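Local structure of redox-sensing transcriptional repressor Rex (Thermoanaerobacter ethanolicus, 3WGH) at residues A173-L178 against E191-S196; T84-I89 against N111-F116. The protein probably represses transcription as a DNA-binding homodimer, modulating gene expression in response to changes in the cellular NADH/NAD(+) redox state. All coordinates share one frame; numbering follows the deposited sequence.

Contact 1. Residues A173-L178 against E191-S196; sequences AIWNFL and ENVHLS. With ZN (zinc ion), chain K; NAI (1,4-dihydronicotinamide adenine dinucleotide), chain I.
Asn176 and Asn192 meet side chain to side chain across two neighbouring parallel strands, their amide planes turned 83° apart. Followed outward, Asn176 CB lies 3.5 Å from Asn192 OD1, and CG stays about as far from the same oxygen. At the tip, ND2 donates to Asn192 OD1 at 2.8 Å; the acceptor sits in the plane of the Asn176 amide and the bond is nearly straight (174°). ND2 also gives a more bent bond to Leu178 O at 3.2 Å. The other branch, OD1, accepts Leu178 N at 2.8 Å from above its carbonyl plane, which makes an Asx turn. With CG beside its own carbonyl carbon (chi1 170°), the amide reaches both the neighbouring strand and the chain that follows. With an alanine here, Leu178 N and Asn192 OD1 would lose these partners, and the turn after the strand would probably be freer to shift.

Strand 189-192 is the outermost strand at this end of the Rossmann-type sheet within this chain, and 173-176 is its inner neighbour, joined to it by backbone bonds from Glu191 N to Ile174 O, Asn176 N to Glu191 O and Val193 N to Asn176 O. Just beyond, the NADH carboxamide is hydrogen-bonded by backbone atoms: N7N donates to Phe177 O (2.8 Å) and to Val193 O (3.1 Å), and O7N accepts from Leu195 N. Val193 CG2 lies over a face of the Phe177 ring, a CH-pi contact, and also packs against Trp175. Trp175 NE1 and Glu191 OE2 both hydrogen-bond Ser198 OG of the second subunit, while Glu191 OE2 makes a salt bridge to Arg13 of its own chain and OE1 one to Arg205 of the second subunit. Further along, His194 NE2 binds zinc at 2.2 Å, and two waters are further ligands of the metal.

Contact 2. Residues T84-I89 against N111-F116; sequences TYNTII and NLKGIF
Ile89 sends its two branches to different partners on strand 111-116: CG2 lies alongside Ile115, 3.7 Å from its CD1, while CD1 meets Leu112 CD1 at 3.9 Å, the Leu112 side chain crossing it at about a right angle. With CG1 placed beside the backbone N (chi1 -72°), both branches can pack at once. On the sheet face of Ile88, that residue's CG2 meets the edge of the Phe116 ring at CE2, 3.8 Å away. Gly114 lies beside this pair, and a CB there would be crowded by Phe116 CE2.

The opposite end is polar and looser. Lys113 NZ stands 3.6 Å from Asn86 ND2, and with N-H groups on both atoms the two do not bond; Asn86 OD1 accepts a water at 2.9 Å. The same water approaches Asn111 OD1, an atom too close to Thr84 CG2 for its position to be trusted.

The strand axes approach to 4.6 Å with 40° between their directions, and parallel backbone bonds run from Asn111 N to Tyr85 O through to Phe116 N to Ile89 O. The chemistry thus grades from partly exposed amides, one holding a water, to a largely buried hydrocarbon cluster, consistent with an apolar sheet interior toward the carboxyl ends.

In the fold
Both contacts belong to one Rossmann-type sheet and are separated by strand 149-152, which pairs with 85-90 on one side and 173-176 on the other. Their centres are 16 Å apart and their nearest atoms about 7 Å, so they do not touch. Besides the sheet, NADH relates them. Strand 85-90 of contact 2 runs into the glycine-rich Gly91-Gly96 segment, a GxGxxG pattern consistent with a Rossmann dinucleotide site, where Asn94 N and Leu95 N hydrogen-bond NADH, and strand 110-117 ends at Asp117, whose OD1 hydrogen-bonds it too; the Phe116 side chain is about 5 Å from the ligand. Contact 1 supplies backbone partners for the nicotinamide carboxamide, and its Phe177 side chain comes within about 4 Å of that of Leu95.

Contact 1. Residues A173-L178 against E191-S196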
loop_
_atom_site.group_PDB
_atom_site.type_symbol
_atom_site.label_atom_id
_atom_site.label_comp_id
_atom_site.label_asym_id
_atom_site.label_seq_id
_atom_site.Cartn_x
_atom_site.Cartn_y
_atom_site.Cartn_z
ATOM N N ALA B 173 8.401 -7.222 -15.102
ATOM C CA ALA B 173 7.526 -7.056 -13.922
ATOM C C ALA B 173 6.592 -5.889 -14.140
ATOM O O ALA B 173 6.985 -4.907 -14.757
ATOM C CB ALA B 173 8.403 -6.776 -12.672
ATOM N N ILE B 174 5.396 -5.969 -13.559
ATOM C CA ILE B 174 4.420 -4.882 -13.585
ATOM C C ILE B 174 4.042 -4.550 -12.141
ATOM O O ILE B 174 3.579 -5.408 -11.382
ATOM C CB ILE B 174 3.145 -5.277 -14.413
ATOM C CG1 ILE B 174 3.541 -5.482 -15.897
ATOM C CG2 ILE B 174 2.106 -4.164 -14.319
ATOM C CD1 ILE B 174 2.356 -5.737 -16.848
ATOM N N TRP B 175 4.250 -3.290 -11.758
ATOM C CA TRP B 175 3.731 -2.778 -10.473
ATOM C C TRP B 175 2.397 -2.102 -10.754
ATOM O O TRP B 175 2.357 -1.054 -11.345
ATOM C CB TRP B 175 4.757 -1.819 -9.819
ATOM C CG TRP B 175 4.534 -1.590 -8.344
ATOM C CD1 TRP B 175 3.905 -2.437 -7.438
ATOM C CD2 TRP B 175 4.926 -0.427 -7.598
ATOM N NE1 TRP B 175 3.951 -1.892 -6.180
ATOM C CE2 TRP B 175 4.523 -0.640 -6.245
ATOM C CE3 TRP B 175 5.604 0.745 -7.936
ATOM C CZ2 TRP B 175 4.743 0.288 -5.245
ATOM C CZ3 TRP B 175 5.815 1.708 -6.935
ATOM C CH2 TRP B 175 5.402 1.458 -5.590
ATOM N N ASN B 176 1.298 -2.774 -10.426
ATOM C CA ASN B 176 -0.002 -2.396 -10.949
ATOM C C ASN B 176 -0.833 -1.677 -9.863
ATOM O O ASN B 176 -1.062 -2.248 -8.797
ATOM C CB ASN B 176 -0.761 -3.649 -11.426
ATOM C CG ASN B 176 -2.239 -3.312 -11.752
ATOM O OD1 ASN B 176 -2.504 -2.275 -12.359
ATOM N ND2 ASN B 176 -3.172 -4.101 -11.245
ATOM N N PHE B 177 -1.236 -0.427 -10.104
ATOM C CA PHE B 177 -2.142 0.271 -9.212
ATOM C C PHE B 177 -3.612 0.133 -9.617
ATOM O O PHE B 177 -4.502 0.583 -8.898
ATOM C CB PHE B 177 -1.767 1.767 -9.130
ATOM C CG PHE B 177 -0.523 2.013 -8.344
ATOM C CD1 PHE B 177 -0.597 2.371 -6.999
ATOM C CD2 PHE B 177 0.740 1.777 -8.929
ATOM C CE1 PHE B 177 0.632 2.538 -6.220
ATOM C CE2 PHE B 177 1.937 2.019 -8.212
ATOM C CZ PHE B 177 1.885 2.372 -6.864
ATOM N N LEU B 178 -3.904 -0.452 -10.761
ATOM C CA LEU B 178 -5.334 -0.432 -11.143
ATOM C C LEU B 178 -6.155 -1.440 -10.386
ATOM O O LEU B 178 -5.720 -2.553 -10.188
ATOM C CB LEU B 178 -5.551 -0.636 -12.630
ATOM C CG LEU B 178 -4.574 -0.152 -13.685
ATOM C CD1 LEU B 178 -5.361 0.020 -14.948
ATOM C CD2 LEU B 178 -3.704 1.073 -13.349
ATOM N N GLU B 191 2.698 -7.298 -9.375
ATOM C CA GLU B 191 2.468 -6.934 -7.983
ATOM C C GLU B 191 1.304 -5.935 -7.960
ATOM O O GLU B 191 1.391 -4.855 -8.549
ATOM C CB GLU B 191 3.738 -6.324 -7.350
ATOM C CG GLU B 191 3.530 -5.581 -5.982
ATOM C CD GLU B 191 3.029 -6.496 -4.818
ATOM O OE1 GLU B 191 2.893 -7.723 -5.026
ATOM O OE2 GLU B 191 2.796 -6.004 -3.672
ATOM N N ASN B 192 0.195 -6.301 -7.323
ATOM C CA ASN B 192 -0.977 -5.409 -7.359
ATOM C C ASN B 192 -1.020 -4.565 -6.103
ATOM O O ASN B 192 -0.793 -5.084 -5.008
ATOM C CB ASN B 192 -2.230 -6.223 -7.436
ATOM C CG ASN B 192 -2.337 -6.977 -8.732
ATOM O OD1 ASN B 192 -2.258 -6.378 -9.809
ATOM N ND2 ASN B 192 -2.540 -8.316 -8.638
ATOM N N VAL B 193 -1.269 -3.258 -6.238
ATOM C CA VAL B 193 -1.351 -2.402 -5.034
ATOM C C VAL B 193 -2.835 -2.288 -4.645
ATOM O O VAL B 193 -3.662 -1.977 -5.507
ATOM C CB VAL B 193 -0.730 -1.003 -5.217
ATOM C CG1 VAL B 193 -1.011 -0.117 -3.925
ATOM C CG2 VAL B 193 0.822 -1.114 -5.437
ATOM N N HIS B 194 -3.162 -2.468 -3.369
ATOM C CA HIS B 194 -4.529 -2.124 -2.851
ATOM C C HIS B 194 -4.399 -1.239 -1.648
ATOM O O HIS B 194 -4.258 -1.752 -0.522
ATOM C CB HIS B 194 -5.306 -3.373 -2.406
ATOM C CG HIS B 194 -5.371 -4.427 -3.469
ATOM N ND1 HIS B 194 -4.370 -5.351 -3.647
ATOM C CD2 HIS B 194 -6.246 -4.622 -4.480
ATOM C CE1 HIS B 194 -4.654 -6.111 -4.683
ATOM N NE2 HIS B 194 -5.776 -5.677 -5.206
ATOM N N LEU B 195 -4.511 0.072 -1.855
ATOM C CA LEU B 195 -4.487 0.969 -0.710
ATOM C C LEU B 195 -5.635 0.727 0.233
ATOM O O LEU B 195 -5.566 1.081 1.399
ATOM C CB LEU B 195 -4.528 2.421 -1.159
ATOM C CG LEU B 195 -3.173 2.849 -1.692
ATOM C CD1 LEU B 195 -3.288 4.314 -2.126
ATOM C CD2 LEU B 195 -2.106 2.654 -0.617
ATOM N N SER B 196 -6.737 0.163 -0.275
ATOM C CA SER B 196 -7.823 -0.159 0.631
ATOM C C SER B 196 -7.351 -1.099 1.748
ATOM O O SER B 196 -7.872 -1.065 2.889
ATOM C CB SER B 196 -9.029 -0.731 -0.152
ATOM O OG SER B 196 -8.670 -1.930 -0.819
HETATM ZN ZN ZN K . -7.061 -6.615 -6.704
HETATM P PA NAI I . -5.533 10.405 -13.598
HETATM O O1A NAI I . -6.716 10.522 -14.507
HETATM O O2A NAI I . -4.974 11.570 -12.844
HETATM O O5B NAI I . -4.318 9.886 -14.498
HETATM C C5B NAI I . -4.440 8.891 -15.510
HETATM C C4B NAI I . -3.452 9.270 -16.616
HETATM O O4B NAI I . -3.373 8.179 -17.492
HETATM C C3B NAI I . -3.958 10.458 -17.468
HETATM O O3B NAI I . -2.860 11.332 -17.729
HETATM C C2B NAI I . -4.335 9.822 -18.798
HETATM O O2B NAI I . -4.060 10.639 -19.935
HETATM C C1B NAI I . -3.333 8.681 -18.835
HETATM N N9A NAI I . -3.730 7.560 -19.709
HETATM C C8A NAI I . -4.992 7.170 -20.013
HETATM N N7A NAI I . -4.861 6.064 -20.794
HETATM C C5A NAI I . -3.546 5.819 -21.003
HETATM C C6A NAI I . -2.812 4.873 -21.709
HETATM N N6A NAI I . -3.465 3.911 -22.397
HETATM N N1A NAI I . -1.459 4.866 -21.678
HETATM C C2A NAI I . -0.798 5.828 -21.038
HETATM N N3A NAI I . -1.491 6.766 -20.394
HETATM C C4A NAI I . -2.846 6.767 -20.328
HETATM O O3 NAI I . -5.859 9.143 -12.618
HETATM P PN NAI I . -5.070 8.872 -11.240
HETATM O O1N NAI I . -5.918 9.505 -10.195
HETATM O O2N NAI I . -3.630 9.246 -11.549
HETATM O O5D NAI I . -5.157 7.260 -11.056
HETATM C C5D NAI I . -4.420 6.356 -11.887
HETATM C C4D NAI I . -4.911 4.956 -11.543
HETATM O O4D NAI I . -4.574 4.567 -10.192
HETATM C C3D NAI I . -6.428 4.858 -11.681
HETATM O O3D NAI I . -6.667 3.577 -12.269
HETATM C C2D NAI I . -6.910 4.829 -10.247
HETATM O O2D NAI I . -8.207 4.198 -10.183
HETATM C C1D NAI I . -5.760 4.076 -9.558
HETATM N N1N NAI I . -5.662 4.242 -8.098
HETATM C C2N NAI I . -5.474 3.119 -7.338
HETATM C C3N NAI I . -5.419 3.120 -6.005
HETATM C C7N NAI I . -5.128 1.833 -5.322
HETATM O O7N NAI I . -5.338 1.633 -4.123
HETATM N N7N NAI I . -4.510 0.912 -6.072
HETATM C C4N NAI I . -5.573 4.434 -5.232
HETATM C C5N NAI I . -5.779 5.621 -6.154
HETATM C C6N NAI I . -5.790 5.491 -7.487
HETATM O O HOH W 1 -4.324 -3.394 -7.769
HETATM O O HOH W 2 -8.942 -5.692 -7.058
HETATM O O HOH W 3 -5.948 -5.617 -8.501
#

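Contact 2. Residues T84-I89 against N111-F116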
loop_
_atom_site.group_PDB
_atom_site.type_symbol
_atom_site.label_atom_id
_atom_site.label_comp_id
_atom_site.label_asym_id
_atom_site.label_seq_id
_atom_site.Cartn_x
_atom_site.Cartn_y
_atom_site.Cartn_z
ATOM N N THR B 84 20.229 -2.522 -9.529
ATOM C CA THR B 84 19.520 -1.417 -10.174
ATOM C C THR B 84 18.409 -2.023 -10.989
ATOM O O THR B 84 18.615 -3.069 -11.618
ATOM C CB THR B 84 20.442 -0.674 -11.149
ATOM O OG1 THR B 84 21.306 0.180 -10.400
ATOM C CG2 THR B 84 19.641 0.171 -12.130
ATOM N N TYR B 85 17.241 -1.383 -10.976
ATOM C CA TYR B 85 16.137 -1.796 -11.833
ATOM C C TYR B 85 15.812 -0.606 -12.702
ATOM O O TYR B 85 15.684 0.501 -12.195
ATOM C CB TYR B 85 14.911 -2.205 -10.966
ATOM C CG TYR B 85 15.344 -3.266 -10.016
ATOM C CD1 TYR B 85 15.384 -4.597 -10.424
ATOM C CD2 TYR B 85 15.900 -2.931 -8.775
ATOM C CE1 TYR B 85 15.881 -5.599 -9.563
ATOM C CE2 TYR B 85 16.376 -3.914 -7.926
ATOM C CZ TYR B 85 16.396 -5.240 -8.348
ATOM O OH TYR B 85 16.940 -6.213 -7.526
ATOM N N ASN B 86 15.735 -0.808 -13.997
ATOM C CA ASN B 86 15.239 0.236 -14.876
ATOM C C ASN B 86 13.728 0.209 -14.919
ATOM O O ASN B 86 13.135 -0.828 -15.274
ATOM C CB ASN B 86 15.822 0.076 -16.283
ATOM C CG ASN B 86 17.346 0.264 -16.314
ATOM O OD1 ASN B 86 17.935 1.016 -15.512
ATOM N ND2 ASN B 86 17.982 -0.406 -17.264
ATOM N N THR B 87 13.118 1.315 -14.491
ATOM C CA THR B 87 11.650 1.452 -14.446
ATOM C C THR B 87 11.071 2.462 -15.411
ATOM O O THR B 87 11.746 3.446 -15.807
ATOM C CB THR B 87 11.140 1.778 -12.997
ATOM O OG1 THR B 87 11.364 3.160 -12.693
ATOM C CG2 THR B 87 11.921 0.966 -11.981
ATOM N N ILE B 88 9.800 2.235 -15.800
ATOM C CA ILE B 88 9.044 3.314 -16.449
ATOM C C ILE B 88 7.655 3.413 -15.801
ATOM O O ILE B 88 7.178 2.438 -15.216
ATOM C CB ILE B 88 8.846 3.073 -17.979
ATOM C CG1 ILE B 88 7.997 1.828 -18.178
ATOM C CG2 ILE B 88 10.185 3.074 -18.740
ATOM C CD1 ILE B 88 7.920 1.275 -19.618
ATOM N N ILE B 89 7.018 4.568 -15.960
ATOM C CA ILE B 89 5.665 4.813 -15.420
ATOM C C ILE B 89 4.800 5.040 -16.609
ATOM O O ILE B 89 5.187 5.803 -17.530
ATOM C CB ILE B 89 5.654 6.032 -14.483
ATOM C CG1 ILE B 89 6.382 5.646 -13.190
ATOM C CG2 ILE B 89 4.177 6.519 -14.123
ATOM C CD1 ILE B 89 6.625 6.833 -12.267
ATOM N N ASN B 111 15.601 3.027 -10.925
ATOM C CA ASN B 111 15.949 4.138 -11.760
ATOM C C ASN B 111 14.891 4.436 -12.768
ATOM O O ASN B 111 14.673 3.643 -13.662
ATOM C CB ASN B 111 17.238 3.817 -12.489
ATOM C CG ASN B 111 18.379 3.628 -11.549
ATOM O OD1 ASN B 111 19.210 2.745 -11.755
ATOM N ND2 ASN B 111 18.423 4.435 -10.478
ATOM N N LEU B 112 14.250 5.579 -12.621
ATOM C CA LEU B 112 13.170 6.006 -13.537
ATOM C C LEU B 112 13.726 6.484 -14.868
ATOM O O LEU B 112 14.418 7.506 -14.944
ATOM C CB LEU B 112 12.295 7.083 -12.913
ATOM C CG LEU B 112 11.120 7.625 -13.778
ATOM C CD1 LEU B 112 10.083 6.526 -13.995
ATOM C CD2 LEU B 112 10.441 8.786 -13.059
ATOM N N LYS B 113 13.409 5.734 -15.907
ATOM C CA LYS B 113 13.990 5.970 -17.213
ATOM C C LYS B 113 13.043 6.719 -18.159
ATOM O O LYS B 113 13.495 7.385 -19.068
ATOM C CB LYS B 113 14.462 4.668 -17.866
ATOM C CG LYS B 113 15.587 3.920 -17.154
ATOM C CD LYS B 113 16.938 4.592 -17.286
ATOM C CE LYS B 113 17.579 4.230 -18.641
ATOM N NZ LYS B 113 17.579 2.719 -18.940
ATOM N N GLY B 114 11.732 6.569 -17.990
ATOM C CA GLY B 114 10.827 7.336 -18.824
ATOM C C GLY B 114 9.407 7.305 -18.275
ATOM O O GLY B 114 9.088 6.465 -17.402
ATOM N N ILE B 115 8.582 8.254 -18.722
ATOM C CA ILE B 115 7.201 8.326 -18.278
ATOM C C ILE B 115 6.343 8.600 -19.489
ATOM O O ILE B 115 6.741 9.394 -20.344
ATOM C CB ILE B 115 6.997 9.372 -17.155
ATOM C CG1 ILE B 115 5.537 9.379 -16.700
ATOM C CG2 ILE B 115 7.325 10.770 -17.650
ATOM C CD1 ILE B 115 5.362 9.810 -15.226
ATOM N N PHE B 116 5.219 7.890 -19.606
ATOM C CA PHE B 116 4.476 7.772 -20.839
ATOM C C PHE B 116 3.047 8.133 -20.588
ATOM O O PHE B 116 2.526 7.865 -19.512
ATOM C CB PHE B 116 4.613 6.359 -21.423
ATOM C CG PHE B 116 6.045 6.023 -21.789
ATOM C CD1 PHE B 116 6.545 6.318 -23.087
ATOM C CD2 PHE B 116 6.914 5.552 -20.823
ATOM C CE1 PHE B 116 7.908 6.053 -23.411
ATOM C CE2 PHE B 116 8.257 5.264 -21.128
ATOM C CZ PHE B 116 8.764 5.568 -22.409
HETATM O O HOH W 4 20.067 2.691 -14.497
#